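Local coordinates for intimin (PDB 6TQD), which probably serves as a bacterial outer-membrane adhesin, this fragment comprising two juncture domains of its extracellular passenger, held in an extended conformation, at residues Ile10-Asn15 against Lys23-Val28; Val110-Phe115 against Val186-Ala191; Thr133-Lys138 against Ser169-Val174. One frame throughout, in Å; residues are numbered along the deposited sequence. Where two conformers were deposited one is given.

Contact 1. Residues Ile10-Asn15 against Lys23-Val28; sequences IPHDIN and KIQLIV. With NA (sodium ion), chain I.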
loop_
_atom_site.group_PDB
_atom_site.type_symbol
_atom_site.label_atom_id
_atom_site.label_comp_id
_atom_site.label_asym_id
_atom_site.label_seq_id
_atom_site.Cartn_x
_atom_site.Cartn_y
_atom_site.Cartn_z
ATOM N N ILE A 10 19.616 -7.179 7.564
ATOM C CA ILE A 10 18.165 -7.313 7.575
ATOM C C ILE A 10 17.736 -7.686 6.168
ATOM O O ILE A 10 17.605 -6.826 5.303
ATOM C CB ILE A 10 17.486 -6.019 8.065
ATOM C CG1 ILE A 10 18.058 -5.632 9.437
ATOM C CG2 ILE A 10 15.964 -6.210 8.110
ATOM C CD1 ILE A 10 17.415 -4.419 10.081
ATOM N N PRO A 11 17.557 -8.985 5.892
ATOM C CA PRO A 11 17.417 -9.433 4.498
ATOM C C PRO A 11 16.114 -9.027 3.847
ATOM O O PRO A 11 16.060 -8.970 2.615
ATOM C CB PRO A 11 17.508 -10.961 4.603
ATOM C CG PRO A 11 17.097 -11.264 6.004
ATOM C CD PRO A 11 17.598 -10.120 6.832
ATOM N N HIS A 12 15.065 -8.787 4.618
ATOM C CA HIS A 12 13.747 -8.569 4.049
ATOM C C HIS A 12 13.109 -7.332 4.657
ATOM O O HIS A 12 13.077 -7.182 5.879
ATOM C CB HIS A 12 12.843 -9.778 4.336
ATOM C CG HIS A 12 13.400 -11.079 3.847
ATOM N ND1 HIS A 12 13.560 -11.364 2.510
ATOM C CD2 HIS A 12 13.851 -12.164 4.520
ATOM C CE1 HIS A 12 14.075 -12.573 2.378
ATOM N NE2 HIS A 12 14.265 -13.080 3.583
ATOM N N ASP A 13 12.571 -6.467 3.800
ATOM C CA ASP A 13 11.712 -5.394 4.268
ATOM C C ASP A 13 10.332 -5.964 4.573
ATOM O O ASP A 13 10.009 -7.099 4.220
ATOM C CB ASP A 13 11.625 -4.273 3.236
ATOM C CG ASP A 13 12.935 -3.508 3.099
ATOM O OD1 ASP A 13 13.612 -3.277 4.130
ATOM O OD2 ASP A 13 13.282 -3.139 1.959
ATOM N N ILE A 14 9.517 -5.172 5.249
ATOM C CA ILE A 14 8.213 -5.616 5.722
ATOM C C ILE A 14 7.128 -4.894 4.944
ATOM O O ILE A 14 7.194 -3.672 4.750
ATOM C CB ILE A 14 8.057 -5.404 7.237
ATOM C CG1 ILE A 14 8.970 -6.395 7.971
ATOM C CG2 ILE A 14 6.621 -5.566 7.665
ATOM C CD1 ILE A 14 9.164 -6.099 9.420
ATOM N N ASN A 15 6.169 -5.671 4.444
ATOM C CA ASN A 15 4.943 -5.168 3.822
ATOM C C ASN A 15 3.789 -5.880 4.499
ATOM O O ASN A 15 3.752 -7.118 4.516
ATOM C CB ASN A 15 4.945 -5.491 2.337
ATOM C CG ASN A 15 6.154 -4.927 1.620
ATOM O OD1 ASN A 15 6.316 -3.712 1.505
ATOM N ND2 ASN A 15 7.002 -5.812 1.119
ATOM N N LYS A 23 6.662 -10.079 12.203
ATOM C CA LYS A 23 7.952 -10.514 12.717
ATOM C C LYS A 23 9.070 -9.962 11.840
ATOM O O LYS A 23 8.944 -9.901 10.618
ATOM C CB LYS A 23 8.019 -12.039 12.723
ATOM C CG LYS A 23 9.312 -12.618 13.266
ATOM C CD LYS A 23 9.388 -14.123 13.029
ATOM C CE LYS A 23 10.759 -14.687 13.390
ATOM N NZ LYS A 23 11.841 -14.181 12.495
ATOM N N ILE A 24 10.166 -9.568 12.481
ATOM C CA ILE A 24 11.348 -9.029 11.824
ATOM C C ILE A 24 12.446 -10.076 11.870
ATOM O O ILE A 24 12.741 -10.621 12.937
ATOM C CB ILE A 24 11.813 -7.752 12.546
ATOM C CG1 ILE A 24 10.741 -6.658 12.475
ATOM C CG2 ILE A 24 13.116 -7.271 11.946
ATOM C CD1 ILE A 24 10.893 -5.559 13.496
ATOM N N GLN A 25 13.052 -10.361 10.723
ATOM C CA GLN A 25 14.172 -11.288 10.641
ATOM C C GLN A 25 15.482 -10.510 10.645
ATOM O O GLN A 25 15.724 -9.683 9.751
ATOM C CB GLN A 25 14.078 -12.194 9.417
ATOM C CG GLN A 25 15.170 -13.247 9.379
ATOM C CD GLN A 25 15.099 -14.141 8.160
ATOM O OE1 GLN A 25 14.254 -13.955 7.286
ATOM N NE2 GLN A 25 15.986 -15.127 8.100
ATOM N N LEU A 26 16.308 -10.763 11.660
ATOM C CA LEU A 26 17.641 -10.193 11.784
ATOM C C LEU A 26 18.667 -11.305 11.626
ATOM O O LEU A 26 18.464 -12.427 12.115
ATOM C CB LEU A 26 17.818 -9.564 13.170
ATOM C CG LEU A 26 16.810 -8.487 13.593
ATOM C CD1 LEU A 26 17.145 -7.990 15.005
ATOM C CD2 LEU A 26 16.770 -7.346 12.613
ATOM N N ILE A 27 19.781 -11.000 10.961
ATOM C CA ILE A 27 20.884 -11.948 10.808
ATOM C C ILE A 27 22.122 -11.302 11.420
ATOM O O ILE A 27 22.687 -10.359 10.849
ATOM C CB ILE A 27 21.116 -12.339 9.344
ATOM C CG1 ILE A 27 19.867 -13.018 8.771
ATOM C CG2 ILE A 27 22.309 -13.277 9.228
ATOM C CD1 ILE A 27 19.957 -13.361 7.297
ATOM N N VAL A 28 22.553 -11.821 12.569
ATOM C CA VAL A 28 23.655 -11.283 13.343
ATOM C C VAL A 28 24.825 -12.251 13.280
ATOM O O VAL A 28 24.645 -13.467 13.412
ATOM C CB VAL A 28 23.239 -11.074 14.812
ATOM C CG1 VAL A 28 24.449 -10.761 15.684
ATOM C CG2 VAL A 28 22.188 -9.983 14.922
HETATM NA NA NA I . 17.438 -5.074 3.653
HETATM O O HOH W 1 15.915 -6.080 2.056
HETATM O O HOH W 2 14.519 -9.338 7.412
HETATM O O HOH W 3 12.357 -8.473 8.412
HETATM O O HOH W 4 16.063 -4.091 5.114
HETATM O O HOH W 5 16.953 -3.517 1.545
HETATM O O HOH W 6 18.810 -3.468 5.186
#
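Pro-11 sets the CG-CD side of its ring over the backbone of Gln-25 and against the end of Ile-27, with CG 3.8 Å from Ile-27 CD1 and CD 3.5 Å from Gln-25 O. The side chain of Gln-25 runs out fully extended past the proline, its CG anti to the backbone N (chi1 -175°), which carries OE1 to the edge of the His-12 ring, 3.3 Å from CD2 and in the ring plane; the amide and imidazole planes are 36° apart. On the inner side, Ile-10 CG1 runs alongside Leu-26 CD2, and Ile-14 CD1 presses tightly on Ile-24 CG1 at 3.5 Å, the two side chains at about a right angle. This is where the first strand of a β-sandwich changes sheets: strand 6-9 pairs with 21-30, whereas 14-17 runs parallel to 90-101, to which Ile-14 is hydrogen-bonded. No direct hydrogen bond spans the widening gap, and water takes over. One molecule accepts from His-12 N and donates to Gln-25 O (2.7 Å), while a second accepts from Gln-25 N and donates to His-12 O. Ile-10 O turns the other way and binds the sodium ion at 2.4 Å; four waters complete the ligands seen, one of them donating to Asp-13 OD1 (2.8 Å), which also accepts from Thr-97 N.

Contact 2. Residues Val110-Phe115 against Val186-Ala191; sequences VGVTDF and VSAKTA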
loop_
_atom_site.group_PDB
_atom_site.type_symbol
_atom_site.label_atom_id
_atom_site.label_comp_id
_atom_site.label_asym_id
_atom_site.label_seq_id
_atom_site.Cartn_x
_atom_site.Cartn_y
_atom_site.Cartn_z
ATOM N N VAL A 110 -0.136 -7.290 -7.512
ATOM C CA VAL A 110 -0.259 -6.168 -8.446
ATOM C C VAL A 110 -1.754 -5.854 -8.519
ATOM O O VAL A 110 -2.510 -6.577 -9.165
ATOM C CB VAL A 110 0.327 -6.497 -9.816
ATOM C CG1 VAL A 110 0.088 -5.349 -10.781
ATOM C CG2 VAL A 110 1.821 -6.810 -9.693
ATOM N N GLY A 111 -2.184 -4.789 -7.845
ATOM C CA GLY A 111 -3.598 -4.535 -7.677
ATOM C C GLY A 111 -3.931 -3.056 -7.743
ATOM O O GLY A 111 -3.085 -2.188 -7.529
ATOM N N VAL A 112 -5.200 -2.787 -8.043
ATOM C CA VAL A 112 -5.719 -1.419 -8.032
ATOM C C VAL A 112 -5.832 -0.961 -6.584
ATOM O O VAL A 112 -6.530 -1.582 -5.770
ATOM C CB VAL A 112 -7.084 -1.349 -8.721
ATOM C CG1 VAL A 112 -7.634 0.087 -8.673
ATOM C CG2 VAL A 112 -6.996 -1.836 -10.152
ATOM N N THR A 113 -5.152 0.129 -6.250
ATOM C CA THR A 113 -5.224 0.658 -4.892
ATOM C C THR A 113 -6.181 1.831 -4.748
ATOM O O THR A 113 -6.628 2.112 -3.632
ATOM C CB THR A 113 -3.838 1.107 -4.408
ATOM O OG1 THR A 113 -3.309 2.089 -5.311
ATOM C CG2 THR A 113 -2.882 -0.067 -4.338
ATOM N N ASP A 114 -6.475 2.533 -5.833
ATOM C CA ASP A 114 -7.324 3.712 -5.796
ATOM C C ASP A 114 -8.074 3.767 -7.118
ATOM O O ASP A 114 -7.513 3.437 -8.168
ATOM C CB ASP A 114 -6.492 4.987 -5.647
ATOM C CG ASP A 114 -5.650 4.990 -4.390
ATOM O OD1 ASP A 114 -6.171 5.366 -3.320
ATOM O OD2 ASP A 114 -4.462 4.616 -4.479
ATOM N N PHE A 115 -9.337 4.190 -7.070
ATOM C CA PHE A 115 -10.131 4.352 -8.288
ATOM C C PHE A 115 -11.087 5.511 -8.012
ATOM O O PHE A 115 -12.061 5.351 -7.267
ATOM C CB PHE A 115 -10.878 3.073 -8.641
ATOM C CG PHE A 115 -11.516 3.092 -10.003
ATOM C CD1 PHE A 115 -10.821 3.584 -11.099
ATOM C CD2 PHE A 115 -12.790 2.586 -10.197
ATOM C CE1 PHE A 115 -11.396 3.588 -12.356
ATOM C CE2 PHE A 115 -13.370 2.593 -11.451
ATOM C CZ PHE A 115 -12.668 3.093 -12.533
ATOM N N VAL A 186 -18.772 2.452 -10.860
ATOM C CA VAL A 186 -17.835 1.848 -11.794
ATOM C C VAL A 186 -16.743 1.165 -10.985
ATOM O O VAL A 186 -16.395 1.618 -9.892
ATOM C CB VAL A 186 -17.212 2.908 -12.722
ATOM C CG1 VAL A 186 -16.313 2.255 -13.737
ATOM C CG2 VAL A 186 -18.309 3.724 -13.411
ATOM N N SER A 187 -16.208 0.063 -11.524
ATOM C CA SER A 187 -15.150 -0.688 -10.859
ATOM C C SER A 187 -13.945 -0.844 -11.774
ATOM O O SER A 187 -14.041 -0.750 -13.003
ATOM C CB SER A 187 -15.642 -2.084 -10.457
ATOM O OG SER A 187 -15.805 -2.896 -11.604
ATOM N N ALA A 188 -12.797 -1.109 -11.139
ATOM C CA ALA A 188 -11.525 -1.335 -11.811
ATOM C C ALA A 188 -10.864 -2.587 -11.235
ATOM O O ALA A 188 -10.911 -2.817 -10.028
ATOM C CB ALA A 188 -10.588 -0.131 -11.578
ATOM N N LYS A 189 -10.228 -3.366 -12.104
ATOM C CA LYS A 189 -9.627 -4.621 -11.668
ATOM C C LYS A 189 -8.411 -4.960 -12.515
ATOM O O LYS A 189 -8.365 -4.681 -13.715
ATOM C CB LYS A 189 -10.654 -5.760 -11.750
ATOM C CG LYS A 189 -10.206 -7.074 -11.101
ATOM C CD LYS A 189 -11.241 -8.177 -11.256
ATOM C CE LYS A 189 -10.755 -9.510 -10.699
ATOM N NZ LYS A 189 -9.617 -10.093 -11.475
ATOM N N THR A 190 -7.416 -5.572 -11.869
ATOM C CA THR A 190 -6.284 -6.178 -12.553
ATOM C C THR A 190 -6.352 -7.695 -12.406
ATOM O O THR A 190 -7.079 -8.242 -11.560
ATOM C CB THR A 190 -4.954 -5.663 -11.992
ATOM O OG1 THR A 190 -4.902 -5.956 -10.594
ATOM C CG2 THR A 190 -4.806 -4.176 -12.229
ATOM N N ALA A 191 -5.545 -8.378 -13.222
ATOM C CA ALA A 191 -5.659 -9.831 -13.359
ATOM C C ALA A 191 -5.474 -10.574 -12.033
ATOM O O ALA A 191 -6.176 -11.558 -11.780
ATOM C CB ALA A 191 -4.633 -10.338 -14.383
#
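Phe-115 and Ala-188 meet between the two sheets of a bacterial Ig-like β-sandwich, strand 111-117 from one sheet facing strand 182-189 from the other. The short strand axes approach to 7.1 Å, at 135°, and are joined by side chains instead of a backbone ladder. Packing is tightest at the phenylalanine: Ala-188 CB sits over the centre of one ring face, 3.6 Å from the centroid and 6° off the normal, a CH-pi contact. The ring's CE2 corner reaches Val-186, 3.7 Å from its CG1, with Val-186 O lying near the ring plane at the edge. The ring thus reaches across to the facing strand, and Tyr-132 of strand 130-138 meets it too. Toward Val-110 the fit is looser. Val-112 divides its two methyls between Ala-188 and Thr-190, its CG1 4.1 Å from Ala-188 CB and its CG2 against Thr-190 CG2 at 3.8 Å. Thr-190 OG1 donates to Val-110 O, whose position is less certain. Lys-189, whose CB points away from strand 111-115, is partly exposed; its NZ hydrogen-bonds Met-193 O and donates to Thr-190 O at 3.1 Å, from 37° above that carbonyl's plane.

Contact 3. Residues Thr133-Lys138 against Ser169-Val174; sequences TATVKK and SGKATV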
loop_
_atom_site.group_PDB
_atom_site.type_symbol
_atom_site.label_atom_id
_atom_site.label_comp_id
_atom_site.label_asym_id
_atom_site.label_seq_id
_atom_site.Cartn_x
_atom_site.Cartn_y
_atom_site.Cartn_z
ATOM N N THR A 133 -9.744 7.527 -12.776
ATOM C CA THR A 133 -8.330 7.190 -12.774
ATOM C C THR A 133 -8.136 6.046 -11.794
ATOM O O THR A 133 -8.503 6.165 -10.625
ATOM C CB THR A 133 -7.471 8.385 -12.348
ATOM O OG1 THR A 133 -7.680 9.481 -13.242
ATOM C CG2 THR A 133 -5.990 8.006 -12.353
ATOM N N ALA A 134 -7.578 4.951 -12.277
ATOM C CA ALA A 134 -7.178 3.830 -11.448
ATOM C C ALA A 134 -5.670 3.860 -11.277
ATOM O O ALA A 134 -4.930 4.091 -12.243
ATOM C CB ALA A 134 -7.560 2.508 -12.107
ATOM N N THR A 135 -5.222 3.655 -10.045
ATOM C CA THR A 135 -3.810 3.529 -9.722
ATOM C C THR A 135 -3.524 2.089 -9.338
ATOM O O THR A 135 -4.236 1.513 -8.508
ATOM C CB THR A 135 -3.432 4.467 -8.575
ATOM O OG1 THR A 135 -3.784 5.814 -8.910
ATOM C CG2 THR A 135 -1.923 4.408 -8.332
ATOM N N VAL A 136 -2.494 1.509 -9.947
ATOM C CA VAL A 136 -2.092 0.129 -9.700
ATOM C C VAL A 136 -0.748 0.142 -8.989
ATOM O O VAL A 136 0.213 0.735 -9.488
ATOM C CB VAL A 136 -1.995 -0.677 -11.013
ATOM C CG1 VAL A 136 -1.494 -2.095 -10.728
ATOM C CG2 VAL A 136 -3.342 -0.710 -11.714
ATOM N N LYS A 137 -0.671 -0.541 -7.849
ATOM C CA LYS A 137 0.570 -0.624 -7.091
ATOM C C LYS A 137 0.782 -2.063 -6.639
ATOM O O LYS A 137 -0.149 -2.873 -6.587
ATOM C CB LYS A 137 0.554 0.274 -5.839
ATOM C CG LYS A 137 0.237 1.726 -6.115
ATOM C CD LYS A 137 0.264 2.527 -4.829
ATOM C CE LYS A 137 -0.220 3.946 -5.030
ATOM N NZ LYS A 137 -0.245 4.687 -3.735
ATOM N N LYS A 138 2.035 -2.372 -6.305
ATOM C CA LYS A 138 2.396 -3.585 -5.577
ATOM C C LYS A 138 3.197 -3.118 -4.377
ATOM O O LYS A 138 4.250 -2.497 -4.553
ATOM C CB LYS A 138 3.249 -4.511 -6.444
ATOM C CG LYS A 138 3.792 -5.744 -5.711
ATOM C CD LYS A 138 4.685 -6.557 -6.636
ATOM C CE LYS A 138 5.355 -7.716 -5.912
ATOM N NZ LYS A 138 6.242 -8.482 -6.836
ATOM N N SER A 169 3.436 5.921 -14.437
ATOM C CA SER A 169 3.097 6.299 -13.076
ATOM C C SER A 169 2.024 5.399 -12.475
ATOM O O SER A 169 1.476 5.724 -11.413
ATOM C CB SER A 169 2.648 7.760 -13.029
ATOM O OG SER A 169 3.674 8.620 -13.515
ATOM N N GLY A 170 1.704 4.288 -13.129
ATOM C CA GLY A 170 0.748 3.341 -12.595
ATOM C C GLY A 170 -0.704 3.716 -12.779
ATOM O O GLY A 170 -1.565 3.136 -12.128
ATOM N N LYS A 171 -1.009 4.663 -13.656
ATOM C CA LYS A 171 -2.360 5.194 -13.788
ATOM C C LYS A 171 -2.985 4.826 -15.130
ATOM O O LYS A 171 -2.331 4.882 -16.176
ATOM C CB LYS A 171 -2.361 6.715 -13.597
ATOM C CG LYS A 171 -1.849 7.128 -12.211
ATOM C CD LYS A 171 -2.195 8.570 -11.881
ATOM C CE LYS A 171 -1.585 8.995 -10.551
ATOM N NZ LYS A 171 -1.997 8.125 -9.416
ATOM N N ALA A 172 -4.251 4.425 -15.087
ATOM C CA ALA A 172 -5.055 4.149 -16.278
ATOM C C ALA A 172 -6.387 4.871 -16.131
ATOM O O ALA A 172 -6.924 4.958 -15.030
ATOM C CB ALA A 172 -5.296 2.642 -16.416
ATOM N N THR A 173 -6.928 5.387 -17.240
ATOM C CA THR A 173 -8.120 6.224 -17.183
ATOM C C THR A 173 -9.211 5.706 -18.116
ATOM O O THR A 173 -8.951 4.954 -19.065
ATOM C CB THR A 173 -7.819 7.699 -17.511
ATOM O OG1 THR A 173 -7.316 7.816 -18.851
ATOM C CG2 THR A 173 -6.810 8.288 -16.543
ATOM N N VAL A 174 -10.440 6.130 -17.819
ATOM C CA VAL A 174 -11.611 5.811 -18.637
ATOM C C VAL A 174 -12.638 6.904 -18.371
ATOM O O VAL A 174 -12.612 7.549 -17.327
ATOM C CB VAL A 174 -12.163 4.408 -18.285
ATOM C CG1 VAL A 174 -12.712 4.384 -16.865
ATOM C CG2 VAL A 174 -13.219 3.971 -19.288
#
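Two neighbouring strands of one sheet of the Ig-like β-sandwich, 130-138 and 171-177, form this antiparallel ladder. Ala-134 and Ala-172 are its hydrogen-bonded pair: Ala-134 N donates to Ala-172 O (2.8 Å, 171° at the hydrogen), nearly along the C=O axis, and Ala-172 N donates back to Ala-134 O at 2.9 Å. A third bond, from Val-136 N to Gly-170 O, carries the ladder to one residue before the start of strand 171-177. There Gly-170 takes up a positive phi of 80°, a backbone shape that favours glycine; just before it, Asn-167 OD1 gathers the N-H groups of Ser-169 and Lys-171. CA-H...O contacts fill in between, the shortest from Lys-171 CA to Ala-134 O at 3.2 Å. The two alanines point inward, where their methyls touch Val-148 of the opposite sheet. On the outer face lie the non-hydrogen-bonded pairs. Thr-133 OG1 stands beside Thr-173 CG2 at 3.6 Å, while Thr-133 CG2 leans on the aliphatic chain of Lys-171, 3.9 Å from CD. That lysine runs alongside Thr-135 and bends at its last torsion (chi4 -57°), bringing NZ to 3.0 Å from Thr-135 OG1. Strands 130-138 and 171-177, with 111-117 on the far side of 130-138, correspond to B, E and A of an Ig-type sandwich, one face turned to the core and the other outward.

How the contacts relate
Contacts 2 and 3 belong to one Ig-like domain and share its framework, their centres about 8 Å apart. Strands 111-117 and 130-138 are sheet neighbours: Thr-113 N lies 2.8 Å from Thr-135 O and Gly-111 O 2.9 Å from Lys-137 N, both probable hydrogen bonds. Contact 3 adds strand 171-177 to the same sheet, while contact 2 ties that sheet to the second one across the core. Contact 1 belongs to the preceding domain, with its centre about 30 Å from the centre of each of the others and nearest atoms about 11 Å from contact 2 and 7 Å from contact 3. The sodium ion is bound at contact 1. Asn-15 of contact 1 touches Val-107 and Asn-139, where the two domains of this extended pair adjoin.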